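Local coordinates for protein carbon monoxide dehydrogenase (PDB 6T7J) that probably catalyses the reversible oxidation of carbon monoxide to carbon dioxide through iron-sulfur clusters, and is captured here with its active-site cluster C free of nickel, at residues A[86-90]-A[215-219]; A[91-97]-A[558-562]. One frame throughout, in Å; residues are numbered along the deposited sequence.

Interaction 1 of 2, residues A[86-90]-A[215-219]; sequences ARNLL and LLLHG. With SF4 (iron/sulfur cluster), chain D.
Arg87 brings its NH2 to 3.3 Å from sulfide S3 of the iron/sulfur cluster, while its CG, back along the same chain, rests 3.6 Å from CD1 of Leu215. The guanidinium meets the sulfide obliquely, and its positive charge probably offsets some of the charge on the cluster. A bend at chi3 (-59°) turns the arginine chain on its way from the helix to S3. Nearer the backbone, Leu215 fills in between the helices with both branches: CD1 also reaches Ala86 CB at 3.8 Å, and CD2 meets Leu90 CD2 at 3.6 Å, the two leucines running across each other at about a right angle. This is near-parallel helix packing, 13° between the axes at 9.4 Å, in the helical part of the CO dehydrogenase fold, joining helix 81-115 to helix 212-242. Of the paired backbones, Leu90 and Gly219 come nearest; Leu90 CD1 lies 3.4 Å from Gly219 CA, and a side chain on the glycine would be tight against it. Leu90 CD2 also borders the edge of the His218 ring. On the flank, Leu216 CD2 sits 4.1 Å from Ala86 CB, and Val588 and Ile591 of helix 586-595 pack against the same leucine.

Interaction 2 of 2, residues A[91-97]-A[558-562]; sequences RMIAAGA and EKAVS
Glu558 sets its CG opposite its own carbonyl carbon (chi1 -66°) and then runs out nearly straight, which lays the chain over the helical turn from Met92 to Ala95. Met92 makes the same first turn and crosses the glutamate at about a right angle, its CB 4.0 Å from Glu558 CG. Glu558 CB presses on the carbonyl of Met92, 3.2 Å from O, and the carboxylate ends over Ala95, with OE2 3.2 Å from the methyl CB. Next to this the helices cross at -99° with their axes only 6.8 Å apart, a closeness that depends on Gly96: a CB there would run into Glu558 O and Lys559 CA. Instead Gly96 CA offers a C-H to Glu558 O at 3.5 Å. On the other flank, Val561 CG1 packs 3.8 Å from Ile93 CG1, and Ser562 CB lies 3.8 Å from Ala97 N while its OG bonds to Asp226. The crossing sets the start of helix 558-569, which links two neighbouring strands of a parallel sheet, against helix 81-115. Lys559 keeps its CG 3.6 Å from Gly96 O, then leads away to Gln342 and the broken cluster. With an alanine at Glu558, Arg91 of the second subunit would probably be left without its salt-bridge mate and a gap would open above Ala95. Glu558 OE2 is met by Arg91 NH2 of the second subunit, and the same bridge repeats the other way round, with Arg91 NE of this chain also hydrogen-bonded to Thr204 OG1. The close-packed crossing thus holds a carboxylate whose charge is met from across the dimer, and it joins the subunit interface to the wall of the cluster C pocket.

From the N terminus, the chain first passes the cysteines of the Fe2S2 and Fe4S4 clusters and enters helix 81-115, which supplies a segment to each contact, 86-90 and then directly 91-97. Interaction 1 closes a loop of 124 intervening residues, rich in helix and without a strand, on helix 212-242. Interaction 2 closes a far longer one of 460 residues, spanning both parallel sheets up to strand 548-552, on helix 558-569. The segments alternate, so the loops cross instead of nesting. The contacts touch where Gly219 O lies 3.6 Å from Ile93 CG2. One helix thus runs from the iron/sulfur cluster toward cluster C, tying the helical N-terminal part to the last sheet.

Interaction 1 of 2, residues A[86-90]-A[215-219]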
loop_
_atom_site.group_PDB
_atom_site.type_symbol
_atom_site.label_atom_id
_atom_site.label_comp_id
_atom_site.label_asym_id
_atom_site.label_seq_id
_atom_site.Cartn_x
_atom_site.Cartn_y
_atom_site.Cartn_z
ATOM N N ALA A 86 -13.685 6.480 -1.247
ATOM C CA ALA A 86 -12.728 6.494 -2.348
ATOM C C ALA A 86 -11.348 6.039 -1.891
ATOM O O ALA A 86 -10.672 5.285 -2.600
ATOM C CB ALA A 86 -12.661 7.891 -2.967
ATOM N N ARG A 87 -10.920 6.465 -0.698
ATOM C CA ARG A 87 -9.605 6.075 -0.196
ATOM C C ARG A 87 -9.533 4.578 0.077
ATOM O O ARG A 87 -8.541 3.922 -0.274
ATOM C CB ARG A 87 -9.268 6.863 1.072
ATOM C CG ARG A 87 -8.912 8.323 0.831
ATOM C CD ARG A 87 -8.255 8.952 2.053
ATOM N NE ARG A 87 -9.104 8.897 3.242
ATOM C CZ ARG A 87 -8.904 9.628 4.335
ATOM N NH1 ARG A 87 -7.882 10.472 4.391
ATOM N NH2 ARG A 87 -9.720 9.517 5.375
ATOM N N ASN A 88 -10.567 4.018 0.715
ATOM C CA ASN A 88 -10.558 2.585 0.990
ATOM C C ASN A 88 -10.536 1.778 -0.305
ATOM O O ASN A 88 -9.794 0.789 -0.425
ATOM C CB ASN A 88 -11.765 2.215 1.855
ATOM C CG ASN A 88 -11.742 2.893 3.219
ATOM O OD1 ASN A 88 -10.690 3.317 3.699
ATOM N ND2 ASN A 88 -12.905 2.995 3.849
ATOM N N LEU A 89 -11.320 2.202 -1.303
ATOM C CA LEU A 89 -11.283 1.519 -2.593
ATOM C C LEU A 89 -9.913 1.654 -3.254
ATOM O O LEU A 89 -9.424 0.712 -3.895
ATOM C CB LEU A 89 -12.378 2.065 -3.511
ATOM C CG LEU A 89 -12.747 1.145 -4.676
ATOM C CD1 LEU A 89 -13.617 -0.009 -4.191
ATOM C CD2 LEU A 89 -13.443 1.920 -5.783
ATOM N N LEU A 90 -9.284 2.824 -3.115
ATOM C CA LEU A 90 -7.947 3.017 -3.664
ATOM C C LEU A 90 -6.955 2.049 -3.037
ATOM O O LEU A 90 -6.078 1.514 -3.725
ATOM C CB LEU A 90 -7.494 4.461 -3.449
ATOM C CG LEU A 90 -6.172 4.814 -4.126
ATOM C CD1 LEU A 90 -6.258 4.413 -5.570
ATOM C CD2 LEU A 90 -5.847 6.294 -4.008
ATOM N N LEU A 215 -8.547 10.691 -6.478
ATOM C CA LEU A 215 -8.257 9.388 -5.887
ATOM C C LEU A 215 -8.601 8.262 -6.855
ATOM O O LEU A 215 -7.791 7.357 -7.095
ATOM C CB LEU A 215 -9.029 9.223 -4.577
ATOM C CG LEU A 215 -8.543 9.984 -3.341
ATOM C CD1 LEU A 215 -9.636 10.021 -2.281
ATOM C CD2 LEU A 215 -7.280 9.364 -2.781
ATOM N N LEU A 216 -9.800 8.314 -7.443
ATOM C CA LEU A 216 -10.223 7.233 -8.326
ATOM C C LEU A 216 -9.502 7.281 -9.670
ATOM O O LEU A 216 -9.298 6.236 -10.295
ATOM C CB LEU A 216 -11.740 7.277 -8.510
ATOM C CG LEU A 216 -12.517 7.020 -7.214
ATOM C CD1 LEU A 216 -14.005 6.852 -7.478
ATOM C CD2 LEU A 216 -11.955 5.809 -6.477
ATOM N N LEU A 217 -9.081 8.465 -10.120
ATOM C CA LEU A 217 -8.293 8.541 -11.346
ATOM C C LEU A 217 -6.911 7.931 -11.146
ATOM O O LEU A 217 -6.393 7.233 -12.030
ATOM C CB LEU A 217 -8.180 9.993 -11.814
ATOM C CG LEU A 217 -9.413 10.590 -12.491
ATOM C CD1 LEU A 217 -9.217 12.073 -12.759
ATOM C CD2 LEU A 217 -9.739 9.846 -13.777
ATOM N N HIS A 218 -6.298 8.164 -9.983
ATOM C CA HIS A 218 -5.042 7.476 -9.714
ATOM C C HIS A 218 -5.258 5.981 -9.521
ATOM O O HIS A 218 -4.378 5.183 -9.856
ATOM C CB HIS A 218 -4.337 8.057 -8.494
ATOM C CG HIS A 218 -3.017 7.409 -8.216
ATOM N ND1 HIS A 218 -2.799 6.601 -7.122
ATOM C CD2 HIS A 218 -1.858 7.418 -8.916
ATOM C CE1 HIS A 218 -1.551 6.165 -7.147
ATOM N NE2 HIS A 218 -0.963 6.636 -8.229
ATOM N N GLY A 219 -6.409 5.584 -8.976
ATOM C CA GLY A 219 -6.746 4.170 -8.956
ATOM C C GLY A 219 -6.809 3.580 -10.350
ATOM O O GLY A 219 -6.362 2.453 -10.583
HETATM FE FE1 SF4 D . -9.648 11.094 9.123
HETATM FE FE2 SF4 D . -9.826 8.403 8.686
HETATM FE FE3 SF4 D . -10.858 9.469 11.049
HETATM FE FE4 SF4 D . -8.163 9.359 10.438
HETATM S S1 SF4 D . -9.571 7.577 10.816
HETATM S S2 SF4 D . -9.318 11.133 11.393
HETATM S S3 SF4 D . -8.029 9.756 8.192
HETATM S S4 SF4 D . -11.589 9.870 8.909
#

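Interaction 2 of 2, residues A[91-97]-A[558-562]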
loop_
_atom_site.group_PDB
_atom_site.type_symbol
_atom_site.label_atom_id
_atom_site.label_comp_id
_atom_site.label_asym_id
_atom_site.label_seq_id
_atom_site.Cartn_x
_atom_site.Cartn_y
_atom_site.Cartn_z
ATOM N N ARG A 91 -7.077 1.807 -1.732
ATOM C CA ARG A 91 -6.166 0.861 -1.092
ATOM C C ARG A 91 -6.448 -0.570 -1.536
ATOM O O ARG A 91 -5.518 -1.380 -1.642
ATOM C CB ARG A 91 -6.241 0.993 0.428
ATOM C CG ARG A 91 -5.619 2.284 0.939
ATOM C CD ARG A 91 -5.125 2.168 2.368
ATOM N NE ARG A 91 -4.410 3.375 2.774
ATOM C CZ ARG A 91 -4.076 3.663 4.027
ATOM N NH1 ARG A 91 -4.389 2.828 5.008
ATOM N NH2 ARG A 91 -3.428 4.791 4.298
ATOM N N MET A 92 -7.711 -0.895 -1.821
ATOM C CA MET A 92 -8.006 -2.203 -2.412
ATOM C C MET A 92 -7.312 -2.361 -3.763
ATOM O O MET A 92 -6.694 -3.400 -4.050
ATOM C CB MET A 92 -9.517 -2.387 -2.560
ATOM C CG MET A 92 -10.280 -2.405 -1.248
ATOM S SD MET A 92 -11.999 -2.909 -1.460
ATOM C CE MET A 92 -11.884 -4.660 -1.086
ATOM N N ILE A 93 -7.415 -1.336 -4.613
ATOM C CA ILE A 93 -6.747 -1.376 -5.914
ATOM C C ILE A 93 -5.240 -1.514 -5.733
ATOM O O ILE A 93 -4.578 -2.276 -6.451
ATOM C CB ILE A 93 -7.098 -0.125 -6.741
ATOM C CG1 ILE A 93 -8.580 -0.122 -7.116
ATOM C CG2 ILE A 93 -6.229 -0.053 -7.995
ATOM C CD1 ILE A 93 -9.030 1.158 -7.774
ATOM N N ALA A 94 -4.676 -0.767 -4.779
ATOM C CA ALA A 94 -3.245 -0.843 -4.509
ATOM C C ALA A 94 -2.830 -2.256 -4.132
ATOM O O ALA A 94 -1.826 -2.768 -4.638
ATOM C CB ALA A 94 -2.868 0.139 -3.400
ATOM N N ALA A 95 -3.600 -2.911 -3.257
ATOM C CA ALA A 95 -3.227 -4.251 -2.814
ATOM C C ALA A 95 -3.332 -5.270 -3.946
ATOM O O ALA A 95 -2.471 -6.151 -4.077
ATOM C CB ALA A 95 -4.093 -4.670 -1.628
ATOM N N GLY A 96 -4.372 -5.170 -4.776
ATOM C CA GLY A 96 -4.485 -6.093 -5.900
ATOM C C GLY A 96 -3.367 -5.914 -6.915
ATOM O O GLY A 96 -2.747 -6.891 -7.369
ATOM N N ALA A 97 -3.102 -4.658 -7.289
ATOM C CA ALA A 97 -1.990 -4.371 -8.186
ATOM C C ALA A 97 -0.674 -4.859 -7.598
ATOM O O ALA A 97 0.178 -5.378 -8.323
ATOM C CB ALA A 97 -1.927 -2.872 -8.478
ATOM N N GLU A 558 -8.885 -8.205 -3.427
ATOM C CA GLU A 558 -8.461 -6.895 -3.909
ATOM C C GLU A 558 -7.871 -6.990 -5.313
ATOM O O GLU A 558 -7.954 -6.029 -6.094
ATOM C CB GLU A 558 -7.459 -6.282 -2.927
ATOM C CG GLU A 558 -8.063 -5.944 -1.564
ATOM C CD GLU A 558 -7.019 -5.801 -0.464
ATOM O OE1 GLU A 558 -7.045 -4.779 0.255
ATOM O OE2 GLU A 558 -6.172 -6.708 -0.315
ATOM N N LYS A 559 -7.284 -8.143 -5.650
ATOM C CA LYS A 559 -6.871 -8.396 -7.027
ATOM C C LYS A 559 -8.049 -8.272 -7.984
ATOM O O LYS A 559 -7.909 -7.721 -9.081
ATOM C CB LYS A 559 -6.238 -9.782 -7.138
ATOM C CG LYS A 559 -4.741 -9.809 -6.898
ATOM C CD LYS A 559 -4.215 -11.234 -6.930
ATOM C CE LYS A 559 -4.838 -12.073 -5.832
ATOM N NZ LYS A 559 -4.579 -13.525 -6.020
ATOM N N ALA A 560 -9.218 -8.782 -7.583
ATOM C CA ALA A 560 -10.405 -8.659 -8.425
ATOM C C ALA A 560 -10.804 -7.202 -8.599
ATOM O O ALA A 560 -11.275 -6.804 -9.672
ATOM C CB ALA A 560 -11.560 -9.463 -7.829
ATOM N N VAL A 561 -10.619 -6.385 -7.559
ATOM C CA VAL A 561 -10.923 -4.962 -7.677
ATOM C C VAL A 561 -9.993 -4.306 -8.687
ATOM O O VAL A 561 -10.432 -3.525 -9.542
ATOM C CB VAL A 561 -10.840 -4.277 -6.302
ATOM C CG1 VAL A 561 -11.183 -2.799 -6.429
ATOM C CG2 VAL A 561 -11.765 -4.965 -5.312
ATOM N N SER A 562 -8.695 -4.617 -8.614
ATOM C CA SER A 562 -7.761 -4.073 -9.596
ATOM C C SER A 562 -8.114 -4.529 -11.009
ATOM O O SER A 562 -8.057 -3.737 -11.959
ATOM C CB SER A 562 -6.329 -4.480 -9.249
ATOM O OG SER A 562 -5.421 -3.987 -10.218
#